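Local coordinates for UPF0141 protein yjdB (Campylobacter jejuni subsp. jejuni HB93-13, PDB 4TN0) that probably transfers phosphoethanolamine groups, through a zinc-binding, alkaline phosphatase-like periplasmic domain, and is required for polymyxin resistance and motility, at residues A[17-22]-A[138-143]; A[50-55]-A[206-211]; A[145-150]-A[215-220]. All blocks are in the same frame, centred on the assembly; numbering follows the deposited sequence.

Interaction 1: A[17-22]-A[138-143]; sequences KKLLVL and EKLNHL
Leu19, on strand 18-24, an inner strand of the sheet and the first in the chain, meets Leu140 and Leu143, on the segment that leads from helix 133-139 to strand 146-152. The contact between the segments is wholly apolar and rests on one methyl of the strand residue. CD2 of Leu19 approaches CD2 of Leu140 to 3.7 Å and CD1 of Leu143 to 4.1 Å, and its side chain runs at about a right angle to each of the other two. Leu19 has CG anti to the backbone N (chi1 173°), which carries CD2 out from the strand toward the two leucines. Leu143 points its CB at the strand, whereas Leu140 starts off to one side and only its methyl end swings in. With 97 Å² buried over both sides, this is a small contact, and its closest pairs are methyl against methyl. On its other flanks Leu19 is packed by Asn147 and Ile149 of the neighbouring strand 146-152 and by Ser219 of strand 218-224, while Leu143 also leans on Tyr217.

Polar interactions among these residues lie on the 138-143 side, where they tie His142 to the preceding residues. The imidazole of His142 turns its edge to the backbone, ND1 donating to O of Glu138 at 3.1 Å with the acceptor nearly in the ring plane and an N-H...O angle of 154°. A weak bond joins NZ of Lys139 to O of His142 at 3.4 Å; the same ammonium forms a salt bridge with Asp100.

The whole is a helix-to-strand connection laid over one face of a central beta-sheet, as in the layered alpha/beta fold of the alkaline phosphatase-like superfamily, to which the sulfatase-type domain of this enzyme belongs.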
loop_
_atom_site.group_PDB
_atom_site.type_symbol
_atom_site.label_atom_id
_atom_site.label_comp_id
_atom_site.label_asym_id
_atom_site.label_seq_id
_atom_site.Cartn_x
_atom_site.Cartn_y
_atom_site.Cartn_z
ATOM N N LYS A 17 -0.435 23.650 1.134
ATOM C CA LYS A 17 0.095 22.834 2.221
ATOM C C LYS A 17 -0.430 21.392 2.047
ATOM O O LYS A 17 -1.641 21.162 2.012
ATOM C CB LYS A 17 -0.293 23.449 3.576
ATOM C CG LYS A 17 0.196 24.900 3.709
ATOM C CD LYS A 17 0.989 25.202 4.983
ATOM C CE LYS A 17 1.401 26.696 5.044
ATOM N NZ LYS A 17 0.287 27.701 5.172
ATOM N N LYS A 18 0.488 20.430 1.905
ATOM C CA LYS A 18 0.125 19.062 1.491
ATOM C C LYS A 18 0.692 17.939 2.386
ATOM O O LYS A 18 1.826 18.016 2.885
ATOM C CB LYS A 18 0.572 18.814 0.040
ATOM C CG LYS A 18 -0.250 19.496 -1.038
ATOM C CD LYS A 18 0.365 19.239 -2.406
ATOM C CE LYS A 18 -0.590 19.598 -3.528
ATOM N NZ LYS A 18 -1.552 18.487 -3.831
ATOM N N LEU A 19 -0.110 16.893 2.581
ATOM C CA LEU A 19 0.328 15.696 3.312
ATOM C C LEU A 19 -0.198 14.404 2.700
ATOM O O LEU A 19 -1.399 14.136 2.767
ATOM C CB LEU A 19 -0.113 15.772 4.776
ATOM C CG LEU A 19 0.127 14.515 5.619
ATOM C CD1 LEU A 19 1.588 14.097 5.585
ATOM C CD2 LEU A 19 -0.351 14.712 7.058
ATOM N N LEU A 20 0.699 13.580 2.163
ATOM C CA LEU A 20 0.295 12.268 1.655
ATOM C C LEU A 20 0.841 11.163 2.572
ATOM O O LEU A 20 2.037 11.116 2.874
ATOM C CB LEU A 20 0.757 12.052 0.202
ATOM C CG LEU A 20 0.384 10.699 -0.422
ATOM C CD1 LEU A 20 -1.122 10.534 -0.409
ATOM C CD2 LEU A 20 0.919 10.520 -1.844
ATOM N N VAL A 21 -0.061 10.312 3.047
ATOM C CA VAL A 21 0.329 9.116 3.794
ATOM C C VAL A 21 0.157 7.919 2.866
ATOM O O VAL A 21 -0.959 7.601 2.438
ATOM C CB VAL A 21 -0.505 8.918 5.100
ATOM C CG1 VAL A 21 -0.219 7.559 5.714
ATOM C CG2 VAL A 21 -0.227 10.029 6.131
ATOM N N LEU A 22 1.285 7.307 2.508
ATOM C CA LEU A 22 1.302 6.137 1.626
ATOM C C LEU A 22 1.454 4.884 2.470
ATOM O O LEU A 22 2.477 4.690 3.128
ATOM C CB LEU A 22 2.451 6.223 0.627
ATOM C CG LEU A 22 2.638 5.076 -0.354
ATOM C CD1 LEU A 22 1.454 4.979 -1.305
ATOM C CD2 LEU A 22 3.925 5.274 -1.124
ATOM N N GLU A 138 4.514 11.478 15.970
ATOM C CA GLU A 138 5.645 12.345 16.223
ATOM C C GLU A 138 6.090 13.131 14.987
ATOM O O GLU A 138 6.539 14.278 15.089
ATOM C CB GLU A 138 6.815 11.536 16.767
ATOM C CG GLU A 138 8.078 12.364 16.932
ATOM C CD GLU A 138 7.960 13.490 17.986
ATOM O OE1 GLU A 138 6.913 13.590 18.677
ATOM O OE2 GLU A 138 8.927 14.280 18.124
ATOM N N LYS A 139 5.962 12.532 13.813
ATOM C CA LYS A 139 6.320 13.240 12.595
ATOM C C LYS A 139 5.227 14.265 12.264
ATOM O O LYS A 139 5.485 15.245 11.564
ATOM C CB LYS A 139 6.532 12.248 11.438
ATOM C CG LYS A 139 6.731 12.880 10.060
ATOM C CD LYS A 139 8.026 13.673 9.987
ATOM C CE LYS A 139 8.113 14.468 8.685
ATOM N NZ LYS A 139 9.393 15.225 8.581
ATOM N N LEU A 140 4.022 14.071 12.800
ATOM C CA LEU A 140 2.932 15.000 12.510
ATOM C C LEU A 140 3.142 16.350 13.216
ATOM O O LEU A 140 2.483 17.338 12.891
ATOM C CB LEU A 140 1.583 14.388 12.898
ATOM C CG LEU A 140 0.885 13.515 11.840
ATOM C CD1 LEU A 140 -0.526 13.121 12.269
ATOM C CD2 LEU A 140 0.839 14.190 10.480
ATOM N N ASN A 141 4.053 16.380 14.188
ATOM C CA ASN A 141 4.409 17.619 14.886
ATOM C C ASN A 141 5.461 18.396 14.088
ATOM O O ASN A 141 5.409 19.627 14.018
ATOM C CB ASN A 141 4.894 17.335 16.320
ATOM C CG ASN A 141 3.752 16.930 17.267
ATOM O OD1 ASN A 141 2.591 17.281 17.048
ATOM N ND2 ASN A 141 4.087 16.182 18.318
ATOM N N HIS A 142 6.397 17.677 13.467
ATOM C CA HIS A 142 7.463 18.315 12.696
ATOM C C HIS A 142 7.260 18.229 11.180
ATOM O O HIS A 142 8.173 17.854 10.445
ATOM C CB HIS A 142 8.824 17.721 13.047
ATOM C CG HIS A 142 9.098 17.634 14.514
ATOM N ND1 HIS A 142 8.402 16.797 15.360
ATOM C CD2 HIS A 142 10.008 18.276 15.287
ATOM C CE1 HIS A 142 8.871 16.926 16.591
ATOM N NE2 HIS A 142 9.847 17.816 16.572
ATOM N N LEU A 143 6.080 18.629 10.718
ATOM C CA LEU A 143 5.769 18.648 9.292
ATOM C C LEU A 143 6.397 19.857 8.583
ATOM O O LEU A 143 6.767 20.838 9.223
ATOM C CB LEU A 143 4.252 18.662 9.076
ATOM C CG LEU A 143 3.416 17.434 9.425
ATOM C CD1 LEU A 143 2.000 17.602 8.881
ATOM C CD2 LEU A 143 4.049 16.140 8.898
#

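Interaction 2: A[50-55]-A[206-211]; sequences DNVVFF and EIIKLL
Ile208 reaches out from helix 186-211 to Val52 and Asp50, just ahead of strand 53-59, and it is the one helical residue in this contact. The tight part is its outer methyl. CD1 of Ile208 lies 3.7 Å from CG1 of Val52, an apolar pairing of two buried residues, and this same CD1 of Ile208 is 3.7 Å from OD2 of Asp50. CG1 of Ile208 is anti to the carbonyl carbon (chi1 -68°) and the chain then continues extended (chi2 -177°), which brings CD1 within reach of both. Asp50 meets the isoleucine head-on with its CB and carboxylate, the latter also 4.0 Å from CG2 of Ile208 through OD2; this is van der Waals contact alone.

The contact thins out at Asp50, which is partly exposed. Beyond it, on the exposed side of the helix, NZ of Lys209 forms a long salt bridge of 3.8 Å with OE1 of Glu206. Inward, Val52 packs on Ile256 and Ile208 on Trp258, both of strand 252-259. The arrangement is that of a long helix resting on one face of a mixed beta-sheet, consistent with the alpha/beta core of alkaline phosphatase-like enzymes.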
loop_
_atom_site.group_PDB
_atom_site.type_symbol
_atom_site.label_atom_id
_atom_site.label_comp_id
_atom_site.label_asym_id
_atom_site.label_seq_id
_atom_site.Cartn_x
_atom_site.Cartn_y
_atom_site.Cartn_z
ATOM N N ASP A 50 -15.684 5.708 6.568
ATOM C CA ASP A 50 -15.029 6.918 6.103
ATOM C C ASP A 50 -15.254 7.086 4.607
ATOM O O ASP A 50 -14.682 7.982 3.983
ATOM C CB ASP A 50 -13.533 6.871 6.420
ATOM C CG ASP A 50 -13.257 6.851 7.912
ATOM O OD1 ASP A 50 -13.868 7.662 8.636
ATOM O OD2 ASP A 50 -12.431 6.027 8.364
ATOM N N ASN A 51 -16.112 6.226 4.054
ATOM C CA ASN A 51 -16.457 6.229 2.627
ATOM C C ASN A 51 -15.241 6.301 1.689
ATOM O O ASN A 51 -15.240 7.034 0.696
ATOM C CB ASN A 51 -17.427 7.372 2.332
ATOM C CG ASN A 51 -18.666 7.315 3.210
ATOM O OD1 ASN A 51 -19.530 6.454 3.021
ATOM N ND2 ASN A 51 -18.755 8.226 4.184
ATOM N N VAL A 52 -14.198 5.552 2.042
ATOM C CA VAL A 52 -12.976 5.479 1.258
ATOM C C VAL A 52 -13.270 4.982 -0.154
ATOM O O VAL A 52 -14.286 4.324 -0.377
ATOM C CB VAL A 52 -11.945 4.560 1.941
ATOM C CG1 VAL A 52 -11.619 5.077 3.332
ATOM C CG2 VAL A 52 -12.459 3.118 2.021
ATOM N N VAL A 53 -12.400 5.321 -1.107
ATOM C CA VAL A 53 -12.523 4.810 -2.474
ATOM C C VAL A 53 -11.729 3.512 -2.615
ATOM O O VAL A 53 -10.557 3.452 -2.227
ATOM C CB VAL A 53 -12.026 5.832 -3.526
ATOM C CG1 VAL A 53 -12.070 5.234 -4.914
ATOM C CG2 VAL A 53 -12.859 7.093 -3.484
ATOM N N PHE A 54 -12.371 2.482 -3.168
ATOM C CA PHE A 54 -11.743 1.176 -3.340
ATOM C C PHE A 54 -11.599 0.772 -4.801
ATOM O O PHE A 54 -12.591 0.598 -5.514
ATOM C CB PHE A 54 -12.537 0.107 -2.584
ATOM C CG PHE A 54 -12.022 -1.295 -2.786
ATOM C CD1 PHE A 54 -10.923 -1.759 -2.080
ATOM C CD2 PHE A 54 -12.642 -2.146 -3.675
ATOM C CE1 PHE A 54 -10.458 -3.058 -2.259
ATOM C CE2 PHE A 54 -12.174 -3.438 -3.865
ATOM C CZ PHE A 54 -11.081 -3.892 -3.155
ATOM N N PHE A 55 -10.354 0.575 -5.218
ATOM C CA PHE A 55 -10.044 0.124 -6.562
ATOM C C PHE A 55 -10.251 -1.386 -6.686
ATOM O O PHE A 55 -9.503 -2.184 -6.113
ATOM C CB PHE A 55 -8.611 0.506 -6.899
ATOM C CG PHE A 55 -8.393 1.984 -6.960
ATOM C CD1 PHE A 55 -8.273 2.725 -5.798
ATOM C CD2 PHE A 55 -8.330 2.640 -8.180
ATOM C CE1 PHE A 55 -8.085 4.092 -5.850
ATOM C CE2 PHE A 55 -8.140 4.003 -8.231
ATOM C CZ PHE A 55 -8.017 4.723 -7.068
ATOM N N GLU A 206 -7.783 4.742 11.664
ATOM C CA GLU A 206 -7.052 5.499 12.685
ATOM C C GLU A 206 -6.117 6.518 12.050
ATOM O O GLU A 206 -5.878 7.590 12.608
ATOM C CB GLU A 206 -6.263 4.569 13.600
ATOM C CG GLU A 206 -7.131 3.833 14.615
ATOM C CD GLU A 206 -7.795 4.749 15.642
ATOM O OE1 GLU A 206 -7.059 5.338 16.461
ATOM O OE2 GLU A 206 -9.046 4.855 15.643
ATOM N N ILE A 207 -5.567 6.169 10.893
ATOM C CA ILE A 207 -4.720 7.092 10.147
ATOM C C ILE A 207 -5.567 8.246 9.618
ATOM O O ILE A 207 -5.209 9.405 9.781
ATOM C CB ILE A 207 -3.993 6.373 8.990
ATOM C CG1 ILE A 207 -2.784 5.618 9.544
ATOM C CG2 ILE A 207 -3.529 7.369 7.904
ATOM C CD1 ILE A 207 -2.182 4.655 8.554
ATOM N N ILE A 208 -6.708 7.914 9.023
ATOM C CA ILE A 208 -7.671 8.904 8.570
ATOM C C ILE A 208 -8.095 9.799 9.736
ATOM O O ILE A 208 -8.207 11.020 9.598
ATOM C CB ILE A 208 -8.925 8.220 7.960
ATOM C CG1 ILE A 208 -8.579 7.507 6.655
ATOM C CG2 ILE A 208 -10.034 9.212 7.695
ATOM C CD1 ILE A 208 -9.769 6.876 5.988
ATOM N N LYS A 209 -8.292 9.170 10.893
ATOM C CA LYS A 209 -8.755 9.827 12.117
ATOM C C LYS A 209 -7.749 10.860 12.607
ATOM O O LYS A 209 -8.119 11.891 13.151
ATOM C CB LYS A 209 -9.016 8.746 13.183
ATOM C CG LYS A 209 -9.396 9.167 14.613
ATOM C CD LYS A 209 -10.247 8.015 15.224
ATOM C CE LYS A 209 -10.184 7.902 16.751
ATOM N NZ LYS A 209 -8.971 8.524 17.343
ATOM N N LEU A 210 -6.472 10.584 12.387
ATOM C CA LEU A 210 -5.423 11.519 12.747
ATOM C C LEU A 210 -5.298 12.583 11.658
ATOM O O LEU A 210 -4.841 13.702 11.909
ATOM C CB LEU A 210 -4.094 10.787 12.958
ATOM C CG LEU A 210 -3.959 10.058 14.310
ATOM C CD1 LEU A 210 -2.825 9.053 14.262
ATOM C CD2 LEU A 210 -3.787 11.011 15.504
ATOM N N LEU A 211 -5.715 12.227 10.444
ATOM C CA LEU A 211 -5.641 13.144 9.309
ATOM C C LEU A 211 -6.692 14.240 9.381
ATOM O O LEU A 211 -6.483 15.350 8.874
ATOM C CB LEU A 211 -5.784 12.380 7.986
ATOM C CG LEU A 211 -4.552 11.599 7.523
ATOM C CD1 LEU A 211 -4.728 11.144 6.084
ATOM C CD2 LEU A 211 -3.266 12.423 7.701
#

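Interaction 3: A[145-150]-A[215-220]; sequences DQNIIV and KSYESS
Tyr217 and Asn147 extend toward each other across the start of strand 18-24, which separates strand 146-152 from strand 218-224, and their side chains cross at about a right angle. ND2 of Asn147 comes within 3.8 Å of CE1 of Tyr217, approaching the ring obliquely. The amide plane is turned 69° from the ring plane, far from a parallel stack. The edge of the same ring faces backbone: O of Asp145 lies near the ring plane, 3.8 Å from CE1 and 4.1 Å from CD1 of Tyr217. The CD1-CE1 edge of Tyr217 thus lies beside the backbone just before strand 146-152, with Asp145 contributing its carbonyl while its CB points away.

Both orientations are held by polar groups next to this pair. Tyr217, with CG anti to its carbonyl carbon (chi1 -71°), is placed so that OH hydrogen-bonds O of Ser144. Asn147 uses both ends of its amide, OD1 accepting from N of Ser144 and ND2 donating to O of Lys18, so its rotation is fixed and the nitrogen is set beside the tyrosine. The ring also packs on Lys17, and Tyr217 is only partly exposed.

Strand 18-24 runs parallel to both of its neighbours, 146-152 and 218-224, and its backbone hydrogen-bonds to each. Beyond strand 146-152 lies strand 100-105, with helix 90-96 packed against Ile148; on the far side of strand 218-224 comes the antiparallel strand 252-259.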
loop_
_atom_site.group_PDB
_atom_site.type_symbol
_atom_site.label_atom_id
_atom_site.label_comp_id
_atom_site.label_asym_id
_atom_site.label_seq_id
_atom_site.Cartn_x
_atom_site.Cartn_y
_atom_site.Cartn_z
ATOM N N ASP A 145 5.883 21.951 4.445
ATOM C CA ASP A 145 4.762 22.449 3.656
ATOM C C ASP A 145 4.214 21.339 2.768
ATOM O O ASP A 145 3.003 21.262 2.540
ATOM C CB ASP A 145 5.172 23.666 2.796
ATOM C CG ASP A 145 5.702 24.846 3.621
ATOM O OD1 ASP A 145 6.186 24.657 4.762
ATOM O OD2 ASP A 145 5.652 25.981 3.101
ATOM N N GLN A 146 5.111 20.474 2.292
ATOM C CA GLN A 146 4.749 19.266 1.536
ATOM C C GLN A 146 5.446 18.027 2.113
ATOM O O GLN A 146 6.680 17.983 2.226
ATOM C CB GLN A 146 5.096 19.428 0.055
ATOM C CG GLN A 146 4.004 20.066 -0.788
ATOM C CD GLN A 146 4.175 21.563 -0.956
ATOM O OE1 GLN A 146 5.280 22.107 -0.834
ATOM N NE2 GLN A 146 3.076 22.240 -1.256
ATOM N N ASN A 147 4.648 17.028 2.486
ATOM C CA ASN A 147 5.175 15.835 3.157
ATOM C C ASN A 147 4.652 14.532 2.583
ATOM O O ASN A 147 3.442 14.395 2.359
ATOM C CB ASN A 147 4.816 15.854 4.646
ATOM C CG ASN A 147 5.114 17.178 5.310
ATOM O OD1 ASN A 147 6.175 17.365 5.915
ATOM N ND2 ASN A 147 4.173 18.111 5.200
ATOM N N ILE A 148 5.536 13.558 2.379
ATOM C CA ILE A 148 5.059 12.186 2.185
ATOM C C ILE A 148 5.602 11.335 3.308
ATOM O O ILE A 148 6.807 11.330 3.594
ATOM C CB ILE A 148 5.443 11.566 0.804
ATOM C CG1 ILE A 148 4.784 10.189 0.653
ATOM C CG2 ILE A 148 6.957 11.503 0.608
ATOM C CD1 ILE A 148 4.952 9.547 -0.714
ATOM N N ILE A 149 4.679 10.630 3.950
ATOM C CA ILE A 149 4.997 9.667 4.985
ATOM C C ILE A 149 4.634 8.263 4.527
ATOM O O ILE A 149 3.473 7.976 4.191
ATOM C CB ILE A 149 4.253 9.999 6.294
ATOM C CG1 ILE A 149 4.523 11.471 6.675
ATOM C CG2 ILE A 149 4.665 9.018 7.401
ATOM C CD1 ILE A 149 3.881 11.931 7.971
ATOM N N VAL A 150 5.633 7.388 4.476
ATOM C CA VAL A 150 5.377 5.997 4.111
ATOM C C VAL A 150 5.288 5.118 5.359
ATOM O O VAL A 150 6.160 5.155 6.239
ATOM C CB VAL A 150 6.455 5.433 3.173
ATOM C CG1 VAL A 150 6.122 3.983 2.825
ATOM C CG2 VAL A 150 6.566 6.274 1.894
ATOM N N LYS A 215 -6.131 19.717 9.560
ATOM C CA LYS A 215 -6.768 20.411 8.433
ATOM C C LYS A 215 -6.080 21.720 8.066
ATOM O O LYS A 215 -6.583 22.495 7.253
ATOM C CB LYS A 215 -8.275 20.567 8.640
ATOM C CG LYS A 215 -8.944 19.188 8.755
ATOM C CD LYS A 215 -8.683 18.381 7.462
ATOM C CE LYS A 215 -9.355 17.015 7.435
ATOM N NZ LYS A 215 -10.811 17.046 7.768
ATOM N N SER A 216 -4.937 21.968 8.690
ATOM C CA SER A 216 -4.086 23.061 8.257
ATOM C C SER A 216 -3.513 22.651 6.888
ATOM O O SER A 216 -2.947 23.460 6.154
ATOM C CB SER A 216 -2.986 23.330 9.286
ATOM O OG SER A 216 -2.077 24.330 8.853
ATOM N N TYR A 217 -3.672 21.363 6.577
ATOM C CA TYR A 217 -3.144 20.702 5.381
ATOM C C TYR A 217 -4.204 20.042 4.490
ATOM O O TYR A 217 -5.312 19.717 4.929
ATOM C CB TYR A 217 -2.138 19.627 5.774
ATOM C CG TYR A 217 -0.827 20.126 6.305
ATOM C CD1 TYR A 217 0.269 20.262 5.462
ATOM C CD2 TYR A 217 -0.669 20.436 7.647
ATOM C CE1 TYR A 217 1.484 20.699 5.938
ATOM C CE2 TYR A 217 0.548 20.878 8.137
ATOM C CZ TYR A 217 1.623 21.007 7.274
ATOM O OH TYR A 217 2.840 21.442 7.750
ATOM N N GLU A 218 -3.837 19.832 3.232
ATOM C CA GLU A 218 -4.603 18.966 2.355
ATOM C C GLU A 218 -4.016 17.556 2.509
ATOM O O GLU A 218 -2.842 17.311 2.180
ATOM C CB GLU A 218 -4.523 19.440 0.900
ATOM C CG GLU A 218 -4.517 18.308 -0.126
ATOM C CD GLU A 218 -4.275 18.793 -1.543
ATOM O OE1 GLU A 218 -3.798 17.986 -2.383
ATOM O OE2 GLU A 218 -4.572 19.978 -1.821
ATOM N N SER A 219 -4.825 16.635 3.026
ATOM C CA SER A 219 -4.310 15.328 3.425
ATOM C C SER A 219 -4.906 14.208 2.590
ATOM O O SER A 219 -6.105 14.193 2.283
ATOM C CB SER A 219 -4.592 15.071 4.905
ATOM O OG SER A 219 -3.905 16.006 5.724
ATOM N N SER A 220 -4.051 13.264 2.222
ATOM C CA SER A 220 -4.506 12.073 1.528
ATOM C C SER A 220 -3.892 10.803 2.111
ATOM O O SER A 220 -2.739 10.804 2.572
ATOM C CB SER A 220 -4.184 12.177 0.044
ATOM O OG SER A 220 -4.828 13.303 -0.517
#

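Overall arrangement
Interactions 1 and 3 have centres about 5 Å apart near the starts of strands 18-24, 146-152 and 218-224, and the centre of interaction 2 lies about 15 and 14 Å from theirs. All three reach the same mixed sheet, and helix 186-211 of interaction 2 comes along the chain between the two strands of interaction 3. Interaction 1 closes along the chain before interaction 3 opens, whereas interaction 2 alternates with both. Direct contacts link them: NZ of Lys18 forms a 2.7 Å salt bridge with OE1 of Glu218, and CD2 of Leu211 packs against CD2 of Leu19 at 3.8 Å. Segments distant in sequence are thereby gathered into one alpha/beta core of the periplasmic domain.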